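Side-chain contacts in Adhesin/hemolysin (Burkholderia pseudomallei 1026a, PDB 4G6V), which acts as the toxic component of a contact-dependent growth inhibition system, a tRNase bound here to its immunity protein CdiI: residues G88-D93 against V100-A105; N67-T72 against P92-N97; L63-Q68 against L134-A139; G109-I114 against E145-S150; T49-L54 against V58-L63. All coordinates share one frame; numbering follows the deposited sequence.

Contact 1 (G88-D93 against V100-A105); sequences GPKNPD and VFDNYA
Both D93 and D102 turn CG to the side of their own backbone N, opposite the carbonyl carbon (chi1 -73° and -86°), and this brings the two carboxylates together between the loop and the strand. The side chains cross at about a right angle, leaving D93 OD2 and D102 OD1 3.9 Å apart, and each acid takes a backbone N-H from the other segment. D93 N donates to D102 OD1 at 2.9 Å, almost straight at 175° and nearly in line with the C-O bond. In return, N103 N donates to D93 OD2 at 2.7 Å, on the anti lone pair. This exchange would limit the rotation of both acids. D93 and D102 are probably active-site residues, together with E66 and K121, consistent with the PD-(D/E)XK nuclease fold, in which such acid clusters commonly hold a metal ion. In this complex D93 OD2 also accepts from the backbone N of A2 of CdiI, so the immunity protein reaches the site. K90 reaches in from the loop on an extended chain, but NZ makes just a long salt bridge to D102 OD2, 3.6 Å away; its hydrogen bond goes to G125 O. At the other edge P92 CG rests on V100 CG1 at 3.8 Å. The strand 99-104 carrying D102 lies between strands 94-96 and 129-133: F101 packs on residues of both, whereas Y104 packs on helix 111-123.

Contact 2 (N67-T72 against P92-N97); sequences NQSAVT and PDYTIN
S69 and A70 meet the end of the Y94 side chain, and the packing is concentrated there. The hydroxyl does the closest touching: Y94 OH lies 3.3 Å from S69 CB. Next to it, Y94 CE1 sits 4.0 Å from A70 CB. Y94 has CG beside its backbone N (chi1 -38°), a setting that sends the ring off the strand and up to the helix. D93 CB lies over the centre of one ring face, 3.9 Å above the plane, and V131 and N103 also pack on the tyrosine. Its hydroxyl is anchored by a hydrogen bond to the backbone oxygen of E66, one turn back from A70, so the ring is gripped at its outer end as well as covered on that face. This is helix 57-74 lying across the mixed sheet of an alpha/beta nuclease domain of the PD-(D/E)XK clan, with the Y94 side chain spanning from strand 94-96 to the helix; because E66 is probably an active-site residue, the tyrosine also ties the helix backbone at that point to the strand next to D93. S69 OG leaves Y94 to its CB and bonds N103 OD1 on the neighbouring strand, with weak bonds to N133 ND2 and R65 O besides. The other side of the helix is much looser. Q68 and V71 are exposed there, both touching a neighbouring molecule in the crystal. At the far end of the strand segment, N97 is exposed too, its OD1 bonded to D79 N.

Contact 3 (L63-Q68 against L134-A139); sequences LIRENQ and LADSSA
R65 and D136 form a side-on, two-nitrogen salt bridge that fastens helix 57-74 to the type I beta turn L134-S137 following strand 129-133. The guanidinium and carboxylate planes are just 10° apart, so the groups meet nearly coplanar, edge to edge. R65 NE donates to D136 OD2 at 2.6 Å, while R65 NH2 donates to D136 OD1 at 2.8 Å; both acid oxygens are approached on their syn side, somewhat out of the carboxylate plane. A bend at chi2 of R65 (-85°) turns the guanidinium to face the carboxylate, and R65 CD and NE lie against A135 CB. One shell out, Q68 OE1, a turn along the same helix, accepts from R65 NH1, in its carbonyl plane on a lone pair, and so holds the arginine's remaining nitrogen. R61, a turn earlier, brings NH1 to D136 OD2, giving that oxygen a second positive partner, which would probably stabilise the carboxylate charge. E66, next to R65, is probably an active-site residue and pairs with K69 of CdiI. Beyond D136 the loop is braced by an ST turn: S137 OG accepts from A139 N at 3.0 Å.

Contact 4 (G109-I114 against E145-S150); sequences GNVRNI and EAQINS
Two helices meet here at the surface, the N-terminal turn of helix 111-123 and the last turns of helix 141-150, and V111, R112 and Q147 make the contact. Q147 carries it. Its CG stands anti to the backbone N (chi1 -174°) and the chain then bends at chi2, laying the amide against the first turn of the other helix. V111 CG1 lies 3.8 Å from Q147 CB, the two side chains sliding past each other in opposite directions. Beyond it, the amide reaches R112, with Q147 OE1 3.6 Å and Q147 NE2 3.9 Å from R112 CG. The methylene does the touching; the R112 side chain crosses Q147 at about a right angle, the guanidinium and amide planes 31° apart. The start of the helix is fixed by its N-cap, N110, whose OD1 accepts from N113 N at 3.1 Å. A139, in the loop before the second helix, also packs on V111. R112 and Q147 both touch crystal neighbours as well, so the lattice may share in setting their positions. With just methyl, methylene and amide atoms meeting, the contact between these two segments is van der Waals, without a directional bond.

Contact 5 (T49-L54 against V58-L63); sequences TQIPPL and VTTRSL
Apolar contacts dominate between I51 and L63, where the loop 49-54 folds back over the start of helix 57-74. The two side chains slide past each other in opposite directions: I51 CG1 and CD1 each lie 3.5 Å from L63 CB, and I51 CG2 is 4.0 Å from L63 CD1. I51 places CG1 beside its backbone N (chi1 -54°), which brings CG1 and CD1 against L63 CB. P52 CD adds a contact at 4.1 Å to L63 CD1, and T49 CG2 reaches the same methyl from the other end of the loop. I3 of CdiI also packs on L63. Mixed contacts follow at T60, whose OG1 is 4.0 Å from I51 CG2; that hydroxyl is hydrogen-bonded to D56 O, just before the helix, so it meets the isoleucine as bulk. The polar ties lie just past the segment, further along the same helix: T49 OG1 bonds E66 OE2, and N67 ND2 donates to T49 O. Across the segments, then, the clasp is hydrophobic, while T49 at its inner end bonds the carboxylate of E66, probably an active-site residue, and would limit its rotation.

Overall arrangement
Contacts 1, 2 and 5 are buried, whereas contacts 3 and 4 lie at the surface. Contacts 2, 3 and 5 all use helix 57-74, each on a different partner: a sheet strand, a turn and the preceding loop. Contacts 1 and 2 share P92 and D93 and reach neighbouring strands of the sheet, so the two acids and the helix are linked through the strand pair. Chemistry follows place: carboxylates held by backbone N-H groups at the site in contact 1, an aromatic ring under the helix in contact 2, aliphatic packing in contact 5, and a salt bridge in contact 3. Contact 4, furthest from contact 5 at about 26 Å between centres, resembles contacts 2 and 5 in having no hydrogen bond or salt bridge across it.

Contact 1 (G88-D93 against V100-A105)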
# COMPACT_ATOMS: atom_id res chain seq x y z
N GLY A 88 2.00 -6.10 16.97
CA GLY A 88 3.11 -5.56 16.19
C GLY A 88 3.25 -4.04 16.11
O GLY A 88 2.38 -3.30 16.56
N PRO A 89 4.36 -3.57 15.53
CA PRO A 89 4.56 -2.12 15.35
C PRO A 89 3.53 -1.60 14.35
O PRO A 89 3.25 -0.39 14.23
CB PRO A 89 5.96 -2.05 14.74
CG PRO A 89 6.14 -3.37 14.04
CD PRO A 89 5.44 -4.37 14.93
N LYS A 90 2.97 -2.57 13.63
CA LYS A 90 2.04 -2.31 12.55
C LYS A 90 0.60 -2.05 13.04
O LYS A 90 0.17 -2.58 14.07
CB LYS A 90 2.12 -3.46 11.55
CG LYS A 90 1.12 -3.39 10.45
CD LYS A 90 1.55 -4.23 9.27
CE LYS A 90 0.50 -4.08 8.16
NZ LYS A 90 0.96 -4.51 6.81
N ASN A 91 -0.10 -1.17 12.33
CA ASN A 91 -1.47 -0.80 12.67
C ASN A 91 -2.41 -1.12 11.51
O ASN A 91 -2.62 -0.27 10.65
CB ASN A 91 -1.54 0.69 13.00
CG ASN A 91 -0.76 1.03 14.26
OD1 ASN A 91 -1.04 0.50 15.34
ND2 ASN A 91 0.21 1.91 14.12
N PRO A 92 -2.98 -2.33 11.48
CA PRO A 92 -3.85 -2.70 10.36
C PRO A 92 -5.13 -1.86 10.24
O PRO A 92 -5.59 -1.22 11.20
CB PRO A 92 -4.20 -4.17 10.63
CG PRO A 92 -3.88 -4.39 12.06
CD PRO A 92 -2.82 -3.42 12.46
N ASP A 93 -5.69 -1.86 9.04
CA ASP A 93 -6.91 -1.13 8.74
C ASP A 93 -8.12 -1.68 9.50
O ASP A 93 -8.81 -0.93 10.21
CB ASP A 93 -7.18 -1.19 7.23
CG ASP A 93 -6.24 -0.32 6.42
OD1 ASP A 93 -5.60 0.57 7.02
OD2 ASP A 93 -6.16 -0.52 5.19
N VAL A 100 -6.93 -9.93 10.89
CA VAL A 100 -6.40 -8.65 10.43
C VAL A 100 -6.45 -8.55 8.89
O VAL A 100 -6.06 -9.49 8.18
CB VAL A 100 -4.98 -8.30 10.97
CG1 VAL A 100 -5.01 -8.02 12.48
CG2 VAL A 100 -3.91 -9.38 10.58
N PHE A 101 -6.99 -7.41 8.43
CA PHE A 101 -7.21 -7.10 7.01
C PHE A 101 -6.71 -5.69 6.67
O PHE A 101 -6.69 -4.80 7.54
CB PHE A 101 -8.71 -7.16 6.69
CG PHE A 101 -9.15 -8.39 5.95
CD1 PHE A 101 -9.66 -9.48 6.63
CD2 PHE A 101 -9.09 -8.44 4.56
CE1 PHE A 101 -10.09 -10.61 5.94
CE2 PHE A 101 -9.52 -9.57 3.86
CZ PHE A 101 -10.02 -10.66 4.55
N ASP A 102 -6.32 -5.49 5.42
CA ASP A 102 -5.96 -4.15 4.95
C ASP A 102 -6.75 -3.79 3.69
O ASP A 102 -7.07 -4.66 2.88
CB ASP A 102 -4.45 -4.04 4.70
CG ASP A 102 -3.67 -3.67 5.95
OD1 ASP A 102 -4.29 -3.44 7.01
OD2 ASP A 102 -2.42 -3.60 5.88
N ASN A 103 -7.08 -2.50 3.55
CA ASN A 103 -7.80 -2.01 2.36
C ASN A 103 -6.82 -1.56 1.29
O ASN A 103 -5.81 -0.94 1.59
CB ASN A 103 -8.74 -0.83 2.71
CG ASN A 103 -9.62 -0.40 1.52
OD1 ASN A 103 -10.45 -1.17 1.06
ND2 ASN A 103 -9.42 0.83 1.02
N TYR A 104 -7.14 -1.89 0.04
CA TYR A 104 -6.37 -1.44 -1.11
C TYR A 104 -7.33 -1.04 -2.22
O TYR A 104 -8.14 -1.84 -2.70
CB TYR A 104 -5.39 -2.54 -1.56
CG TYR A 104 -4.83 -2.39 -2.95
CD1 TYR A 104 -4.31 -1.18 -3.40
CD2 TYR A 104 -4.78 -3.48 -3.81
CE1 TYR A 104 -3.79 -1.06 -4.69
CE2 TYR A 104 -4.25 -3.37 -5.09
CZ TYR A 104 -3.76 -2.17 -5.53
OH TYR A 104 -3.22 -2.09 -6.81
N ALA A 105 -7.27 0.23 -2.59
CA ALA A 105 -8.28 0.79 -3.48
C ALA A 105 -7.64 1.28 -4.77
O ALA A 105 -7.49 2.47 -4.96
CB ALA A 105 -9.05 1.90 -2.78

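Contact 2 (N67-T72 against P92-N97)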
# COMPACT_ATOMS: atom_id res chain seq x y z
N ASN A 67 -12.72 3.79 4.78
CA ASN A 67 -13.89 3.95 5.63
C ASN A 67 -15.13 3.36 4.96
O ASN A 67 -15.97 2.77 5.63
CB ASN A 67 -14.08 5.41 6.03
CG ASN A 67 -13.18 5.82 7.20
OD1 ASN A 67 -12.58 4.97 7.87
ND2 ASN A 67 -13.08 7.12 7.44
N GLN A 68 -15.20 3.50 3.64
CA GLN A 68 -16.33 2.96 2.89
C GLN A 68 -16.37 1.43 2.81
O GLN A 68 -17.44 0.84 2.86
CB GLN A 68 -16.39 3.57 1.50
CG GLN A 68 -16.78 5.03 1.52
CD GLN A 68 -16.75 5.65 0.13
OE1 GLN A 68 -15.86 5.35 -0.69
NE2 GLN A 68 -17.73 6.49 -0.15
N SER A 69 -15.20 0.79 2.66
CA SER A 69 -15.15 -0.67 2.62
C SER A 69 -15.63 -1.29 3.92
O SER A 69 -16.26 -2.35 3.91
CB SER A 69 -13.75 -1.17 2.28
OG SER A 69 -13.54 -1.11 0.89
N ALA A 70 -15.34 -0.62 5.04
CA ALA A 70 -15.78 -1.07 6.35
C ALA A 70 -17.30 -1.11 6.44
O ALA A 70 -17.89 -2.11 6.86
CB ALA A 70 -15.20 -0.17 7.45
N VAL A 71 -17.94 -0.03 6.03
CA VAL A 71 -19.39 0.06 6.12
C VAL A 71 -20.03 -0.96 5.20
O VAL A 71 -21.01 -1.62 5.58
CB VAL A 71 -19.86 1.50 5.81
CG1 VAL A 71 -21.35 1.55 5.36
CG2 VAL A 71 -19.60 2.41 7.00
N THR A 72 -19.48 -1.12 4.01
CA THR A 72 -20.05 -2.00 3.00
C THR A 72 -20.03 -3.44 3.48
O THR A 72 -20.97 -4.18 3.23
CB THR A 72 -19.30 -1.89 1.64
OG1 THR A 72 -19.64 -0.66 1.00
CG2 THR A 72 -19.66 -3.05 0.71
N PRO A 92 -2.98 -2.33 11.48
CA PRO A 92 -3.85 -2.70 10.36
C PRO A 92 -5.13 -1.86 10.24
O PRO A 92 -5.59 -1.22 11.20
CB PRO A 92 -4.20 -4.17 10.63
CG PRO A 92 -3.88 -4.39 12.06
CD PRO A 92 -2.82 -3.42 12.46
N ASP A 93 -5.69 -1.86 9.04
CA ASP A 93 -6.91 -1.13 8.74
C ASP A 93 -8.12 -1.68 9.50
O ASP A 93 -8.81 -0.93 10.21
CB ASP A 93 -7.18 -1.19 7.23
CG ASP A 93 -6.24 -0.32 6.42
OD1 ASP A 93 -5.60 0.57 7.02
OD2 ASP A 93 -6.16 -0.52 5.19
N TYR A 94 -8.36 -2.97 9.34
CA TYR A 94 -9.51 -3.63 9.95
C TYR A 94 -9.13 -4.89 10.71
O TYR A 94 -7.99 -5.36 10.64
CB TYR A 94 -10.47 -4.11 8.88
CG TYR A 94 -10.64 -3.20 7.71
CD1 TYR A 94 -11.18 -1.91 7.86
CD2 TYR A 94 -10.33 -3.64 6.42
CE1 TYR A 94 -11.36 -1.09 6.78
CE2 TYR A 94 -10.53 -2.83 5.33
CZ TYR A 94 -11.04 -1.55 5.52
OH TYR A 94 -11.22 -0.73 4.43
N THR A 95 -10.19 -5.51 11.23
CA THR A 95 -10.24 -6.90 11.70
C THR A 95 -11.58 -7.45 11.18
O THR A 95 -12.63 -6.91 11.53
CB THR A 95 -10.20 -6.99 13.23
OG1 THR A 95 -11.32 -6.29 13.78
CG2 THR A 95 -8.91 -6.37 13.77
N ILE A 96 -11.57 -8.49 10.33
CA ILE A 96 -12.80 -8.94 9.70
C ILE A 96 -13.09 -10.36 10.20
O ILE A 96 -12.38 -11.34 9.85
CB ILE A 96 -12.72 -8.83 8.17
CG1 ILE A 96 -12.58 -7.38 7.75
CG2 ILE A 96 -13.96 -9.44 7.50
CD1 ILE A 96 -12.64 -7.18 6.28
N ASN A 97 -14.12 -10.46 11.04
CA ASN A 97 -14.41 -11.70 11.76
C ASN A 97 -13.16 -12.24 12.46
O ASN A 97 -12.89 -13.45 12.44
CB ASN A 97 -15.01 -12.75 10.81
CG ASN A 97 -16.30 -12.28 10.19
OD1 ASN A 97 -16.86 -11.26 10.60
ND2 ASN A 97 -16.79 -13.01 9.19

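Contact 3 (L63-Q68 against L134-A139)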
# COMPACT_ATOMS: atom_id res chain seq x y z
N LEU A 63 -8.24 7.09 1.82
CA LEU A 63 -8.84 7.01 3.15
C LEU A 63 -10.39 6.92 3.08
O LEU A 63 -10.99 6.14 3.80
CB LEU A 63 -8.37 8.17 4.05
CG LEU A 63 -6.85 8.25 4.24
CD1 LEU A 63 -6.49 9.28 5.28
CD2 LEU A 63 -6.26 6.89 4.63
N ILE A 64 -11.01 7.70 2.20
CA ILE A 64 -12.45 7.58 1.97
C ILE A 64 -12.78 6.12 1.71
O ILE A 64 -13.59 5.52 2.41
CB ILE A 64 -12.96 8.44 0.75
CG1 ILE A 64 -12.88 9.93 1.05
CG2 ILE A 64 -14.41 8.14 0.45
CD1 ILE A 64 -13.57 10.30 2.32
N ARG A 65 -12.14 5.54 0.70
CA ARG A 65 -12.47 4.17 0.30
C ARG A 65 -12.27 3.12 1.39
O ARG A 65 -12.96 2.09 1.40
CB ARG A 65 -11.70 3.81 -0.96
CG ARG A 65 -12.02 4.73 -2.11
CD ARG A 65 -13.24 4.23 -2.81
NE ARG A 65 -13.55 5.02 -3.99
CZ ARG A 65 -14.44 6.01 -4.01
NH1 ARG A 65 -15.10 6.33 -2.91
NH2 ARG A 65 -14.66 6.68 -5.14
N GLU A 66 -11.35 3.37 2.31
CA GLU A 66 -11.13 2.49 3.46
C GLU A 66 -12.32 2.58 4.43
O GLU A 66 -12.87 1.56 4.87
CB GLU A 66 -9.83 2.86 4.18
CG GLU A 66 -9.55 1.99 5.39
CD GLU A 66 -8.85 2.75 6.51
OE1 GLU A 66 -7.87 3.45 6.20
OE2 GLU A 66 -9.27 2.64 7.69
N ASN A 67 -12.72 3.79 4.78
CA ASN A 67 -13.89 3.95 5.63
C ASN A 67 -15.13 3.36 4.96
O ASN A 67 -15.97 2.77 5.63
CB ASN A 67 -14.08 5.41 6.03
CG ASN A 67 -13.18 5.82 7.20
OD1 ASN A 67 -12.58 4.97 7.87
ND2 ASN A 67 -13.08 7.12 7.44
N GLN A 68 -15.20 3.50 3.64
CA GLN A 68 -16.33 2.96 2.89
C GLN A 68 -16.37 1.43 2.81
O GLN A 68 -17.44 0.84 2.86
CB GLN A 68 -16.39 3.57 1.50
CG GLN A 68 -16.78 5.03 1.52
CD GLN A 68 -16.75 5.65 0.13
OE1 GLN A 68 -15.86 5.35 -0.69
NE2 GLN A 68 -17.73 6.49 -0.15
N LEU A 134 -12.85 -1.96 -5.72
CA LEU A 134 -12.76 -1.54 -7.13
C LEU A 134 -13.52 -0.25 -7.50
O LEU A 134 -13.78 -0.01 -8.68
CB LEU A 134 -13.14 -2.69 -8.08
CG LEU A 134 -12.32 -3.99 -7.99
CD1 LEU A 134 -12.71 -4.97 -9.08
CD2 LEU A 134 -10.81 -3.73 -8.05
N ALA A 135 -13.86 0.57 -6.51
CA ALA A 135 -14.60 1.83 -6.73
C ALA A 135 -14.04 2.66 -7.89
O ALA A 135 -14.78 3.07 -8.78
CB ALA A 135 -14.65 2.66 -5.45
N ASP A 136 -12.73 2.90 -7.88
CA ASP A 136 -12.11 3.77 -8.87
C ASP A 136 -11.26 3.00 -9.89
O ASP A 136 -10.46 3.60 -10.60
CB ASP A 136 -11.24 4.80 -8.16
CG ASP A 136 -11.93 5.42 -6.97
OD1 ASP A 136 -12.77 6.32 -7.20
OD2 ASP A 136 -11.65 5.01 -5.82
N SER A 137 -11.43 1.69 -9.97
CA SER A 137 -10.67 0.89 -10.92
C SER A 137 -11.56 0.33 -12.02
O SER A 137 -12.71 0.02 -11.79
CB SER A 137 -9.98 -0.27 -10.19
OG SER A 137 -9.51 -1.24 -11.10
N SER A 138 -11.02 0.17 -13.22
CA SER A 138 -11.79 -0.40 -14.32
C SER A 138 -11.52 -1.90 -14.51
O SER A 138 -11.98 -2.51 -15.47
CB SER A 138 -11.53 0.35 -15.63
OG SER A 138 -10.22 0.12 -16.15
N ALA A 139 -10.77 -2.49 -13.58
CA ALA A 139 -10.40 -3.90 -13.65
C ALA A 139 -11.50 -4.78 -13.07
O ALA A 139 -11.99 -4.54 -11.97
CB ALA A 139 -9.10 -4.15 -12.90

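Contact 4 (G109-I114 against E145-S150)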
# COMPACT_ATOMS: atom_id res chain seq x y z
N GLY A 109 -6.24 0.47 -13.66
CA GLY A 109 -6.97 -0.65 -14.22
C GLY A 109 -6.07 -1.77 -14.70
O GLY A 109 -6.56 -2.76 -15.25
N ASN A 110 -4.76 -1.63 -14.51
CA ASN A 110 -3.79 -2.64 -14.93
C ASN A 110 -3.75 -3.82 -13.97
O ASN A 110 -3.01 -3.81 -12.98
CB ASN A 110 -2.39 -2.05 -15.03
CG ASN A 110 -1.45 -2.89 -15.89
OD1 ASN A 110 -1.00 -3.96 -15.49
ND2 ASN A 110 -1.15 -2.40 -17.08
N VAL A 111 -4.53 -4.85 -14.29
CA VAL A 111 -4.68 -6.02 -13.42
C VAL A 111 -3.36 -6.68 -12.99
O VAL A 111 -3.21 -7.07 -11.83
CB VAL A 111 -5.60 -7.05 -14.08
CG1 VAL A 111 -5.45 -8.38 -13.40
CG2 VAL A 111 -7.05 -6.55 -14.03
N ARG A 112 -2.41 -6.79 -13.91
CA ARG A 112 -1.11 -7.36 -13.59
C ARG A 112 -0.42 -6.53 -12.52
O ARG A 112 0.09 -7.06 -11.52
CB ARG A 112 -0.25 -7.49 -14.84
CG ARG A 112 -0.86 -8.45 -15.86
CD ARG A 112 0.03 -8.71 -17.11
NE ARG A 112 -0.81 -9.05 -18.26
CZ ARG A 112 -0.41 -9.04 -19.54
NH1 ARG A 112 0.83 -8.71 -19.85
NH2 ARG A 112 -1.24 -9.38 -20.52
N ASN A 113 -0.46 -5.21 -12.72
CA ASN A 113 0.15 -4.27 -11.79
C ASN A 113 -0.53 -4.31 -10.43
O ASN A 113 0.12 -4.22 -9.39
CB ASN A 113 0.14 -2.85 -12.38
CG ASN A 113 1.12 -2.69 -13.55
OD1 ASN A 113 1.62 -3.67 -14.09
ND2 ASN A 113 1.37 -1.46 -13.93
N ILE A 114 -1.85 -4.48 -10.46
CA ILE A 114 -2.60 -4.64 -9.23
C ILE A 114 -2.07 -5.85 -8.46
O ILE A 114 -1.84 -5.76 -7.25
CB ILE A 114 -4.11 -4.80 -9.49
CG1 ILE A 114 -4.65 -3.57 -10.22
CG2 ILE A 114 -4.87 -5.04 -8.17
CD1 ILE A 114 -6.13 -3.36 -10.07
N GLU A 145 -9.21 -12.31 -9.96
CA GLU A 145 -9.23 -13.68 -9.46
C GLU A 145 -8.41 -14.61 -10.35
O GLU A 145 -7.64 -15.43 -9.86
CB GLU A 145 -10.68 -14.18 -9.32
N ALA A 146 -8.58 -14.46 -11.67
CA ALA A 146 -7.81 -15.25 -12.63
C ALA A 146 -6.31 -15.04 -12.44
O ALA A 146 -5.55 -16.01 -12.38
CB ALA A 146 -8.22 -14.90 -14.05
N GLN A 147 -5.91 -13.76 -12.35
CA GLN A 147 -4.52 -13.36 -12.18
C GLN A 147 -3.90 -13.94 -10.90
O GLN A 147 -2.87 -14.62 -10.93
CB GLN A 147 -4.39 -11.83 -12.20
CG GLN A 147 -2.96 -11.32 -12.16
CD GLN A 147 -2.29 -11.35 -13.54
OE1 GLN A 147 -2.94 -11.11 -14.57
NE2 GLN A 147 -0.99 -11.65 -13.56
N ILE A 148 -4.56 -13.68 -9.77
CA ILE A 148 -4.08 -14.19 -8.48
C ILE A 148 -4.03 -15.72 -8.42
O ILE A 148 -3.29 -16.29 -7.62
CB ILE A 148 -4.92 -13.63 -7.31
CG1 ILE A 148 -4.73 -12.12 -7.23
CG2 ILE A 148 -4.51 -14.27 -6.01
CD1 ILE A 148 -5.48 -11.46 -6.11
N ASN A 149 -4.80 -16.38 -9.28
CA ASN A 149 -4.80 -17.84 -9.30
C ASN A 149 -3.75 -18.46 -10.22
O ASN A 149 -3.12 -19.46 -9.86
CB ASN A 149 -6.20 -18.42 -9.59
CG ASN A 149 -7.13 -18.30 -8.39
OD1 ASN A 149 -6.67 -18.22 -7.25
ND2 ASN A 149 -8.45 -18.29 -8.65
N SER A 150 -3.52 -17.88 -11.39
CA SER A 150 -2.53 -18.46 -12.29
C SER A 150 -1.09 -18.17 -11.85
O SER A 150 -0.15 -18.76 -12.37
CB SER A 150 -2.78 -18.03 -13.73
OG SER A 150 -3.92 -18.72 -14.23

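Contact 5 (T49-L54 against V58-L63)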
# COMPACT_ATOMS: atom_id res chain seq x y z
N THR A 49 -11.59 5.94 10.31
CA THR A 49 -10.37 6.69 9.99
C THR A 49 -10.60 8.21 9.78
O THR A 49 -11.44 8.63 8.98
CB THR A 49 -9.69 6.11 8.74
OG1 THR A 49 -9.13 4.83 9.05
CG2 THR A 49 -8.60 7.05 8.26
N GLN A 50 -9.85 9.03 10.50
CA GLN A 50 -9.97 10.48 10.34
C GLN A 50 -8.96 11.00 9.31
O GLN A 50 -7.75 10.81 9.44
CB GLN A 50 -9.79 11.20 11.67
CG GLN A 50 -10.90 10.88 12.65
CD GLN A 50 -10.75 11.61 13.97
OE1 GLN A 50 -9.67 12.15 14.28
NE2 GLN A 50 -11.85 11.64 14.77
N ILE A 51 -9.48 11.67 8.28
CA ILE A 51 -8.67 12.14 7.17
C ILE A 51 -8.18 13.54 7.48
O ILE A 51 -9.00 14.41 7.70
CB ILE A 51 -9.50 12.11 5.87
CG1 ILE A 51 -10.06 10.70 5.68
CG2 ILE A 51 -8.66 12.60 4.65
CD1 ILE A 51 -10.93 10.55 4.50
N PRO A 52 -6.85 13.73 7.52
CA PRO A 52 -6.25 15.04 7.81
C PRO A 52 -6.57 16.03 6.69
O PRO A 52 -6.40 15.69 5.51
CB PRO A 52 -4.74 14.74 7.84
CG PRO A 52 -4.65 13.27 8.09
CD PRO A 52 -5.82 12.69 7.36
N PRO A 53 -7.01 17.24 7.06
CA PRO A 53 -7.47 18.29 6.16
C PRO A 53 -6.50 18.53 5.00
O PRO A 53 -6.93 18.72 3.86
CB PRO A 53 -7.49 19.53 7.06
CG PRO A 53 -7.56 19.02 8.44
CD PRO A 53 -6.90 17.71 8.45
N LEU A 54 -5.20 18.54 5.29
CA LEU A 54 -4.21 18.90 4.27
C LEU A 54 -3.90 17.81 3.24
O LEU A 54 -3.37 18.12 2.18
CB LEU A 54 -2.92 19.45 4.91
CG LEU A 54 -3.12 20.84 5.51
CD1 LEU A 54 -1.86 21.36 6.16
CD2 LEU A 54 -3.61 21.81 4.47
N VAL A 58 -5.64 12.50 -3.99
CA VAL A 58 -5.23 11.09 -4.04
C VAL A 58 -5.29 10.39 -2.67
O VAL A 58 -5.95 9.35 -2.52
CB VAL A 58 -3.80 10.96 -4.60
CG1 VAL A 58 -3.29 9.53 -4.43
CG2 VAL A 58 -3.74 11.39 -6.07
N THR A 59 -4.57 10.94 -1.69
CA THR A 59 -4.54 10.41 -0.32
C THR A 59 -5.92 10.42 0.30
O THR A 59 -6.35 9.41 0.87
CB THR A 59 -3.57 11.20 0.58
OG1 THR A 59 -2.22 10.89 0.22
CG2 THR A 59 -3.77 10.87 2.03
N THR A 60 -6.61 11.56 0.19
CA THR A 60 -7.98 11.67 0.67
C THR A 60 -8.87 10.55 0.11
O THR A 60 -9.65 9.96 0.85
CB THR A 60 -8.58 13.06 0.34
OG1 THR A 60 -7.86 14.06 1.06
CG2 THR A 60 -10.06 13.13 0.75
N ARG A 61 -8.75 10.26 -1.18
CA ARG A 61 -9.60 9.26 -1.80
C ARG A 61 -9.31 7.85 -1.28
O ARG A 61 -10.22 7.05 -1.16
CB ARG A 61 -9.46 9.32 -3.33
CG ARG A 61 -10.45 8.43 -4.07
CD ARG A 61 -10.00 8.14 -5.50
NE ARG A 61 -8.63 7.59 -5.55
CZ ARG A 61 -8.31 6.31 -5.33
NH1 ARG A 61 -9.24 5.41 -5.03
NH2 ARG A 61 -7.03 5.93 -5.41
N SER A 62 -8.05 7.55 -0.97
CA SER A 62 -7.72 6.23 -0.41
C SER A 62 -8.27 6.04 1.00
O SER A 62 -8.71 4.96 1.33
CB SER A 62 -6.21 5.91 -0.44
OG SER A 62 -5.78 5.58 -1.74
N LEU A 63 -8.24 7.09 1.82
CA LEU A 63 -8.84 7.01 3.15
C LEU A 63 -10.39 6.92 3.08
O LEU A 63 -10.99 6.14 3.80
CB LEU A 63 -8.37 8.17 4.05
CG LEU A 63 -6.85 8.25 4.24
CD1 LEU A 63 -6.49 9.28 5.28
CD2 LEU A 63 -6.26 6.89 4.63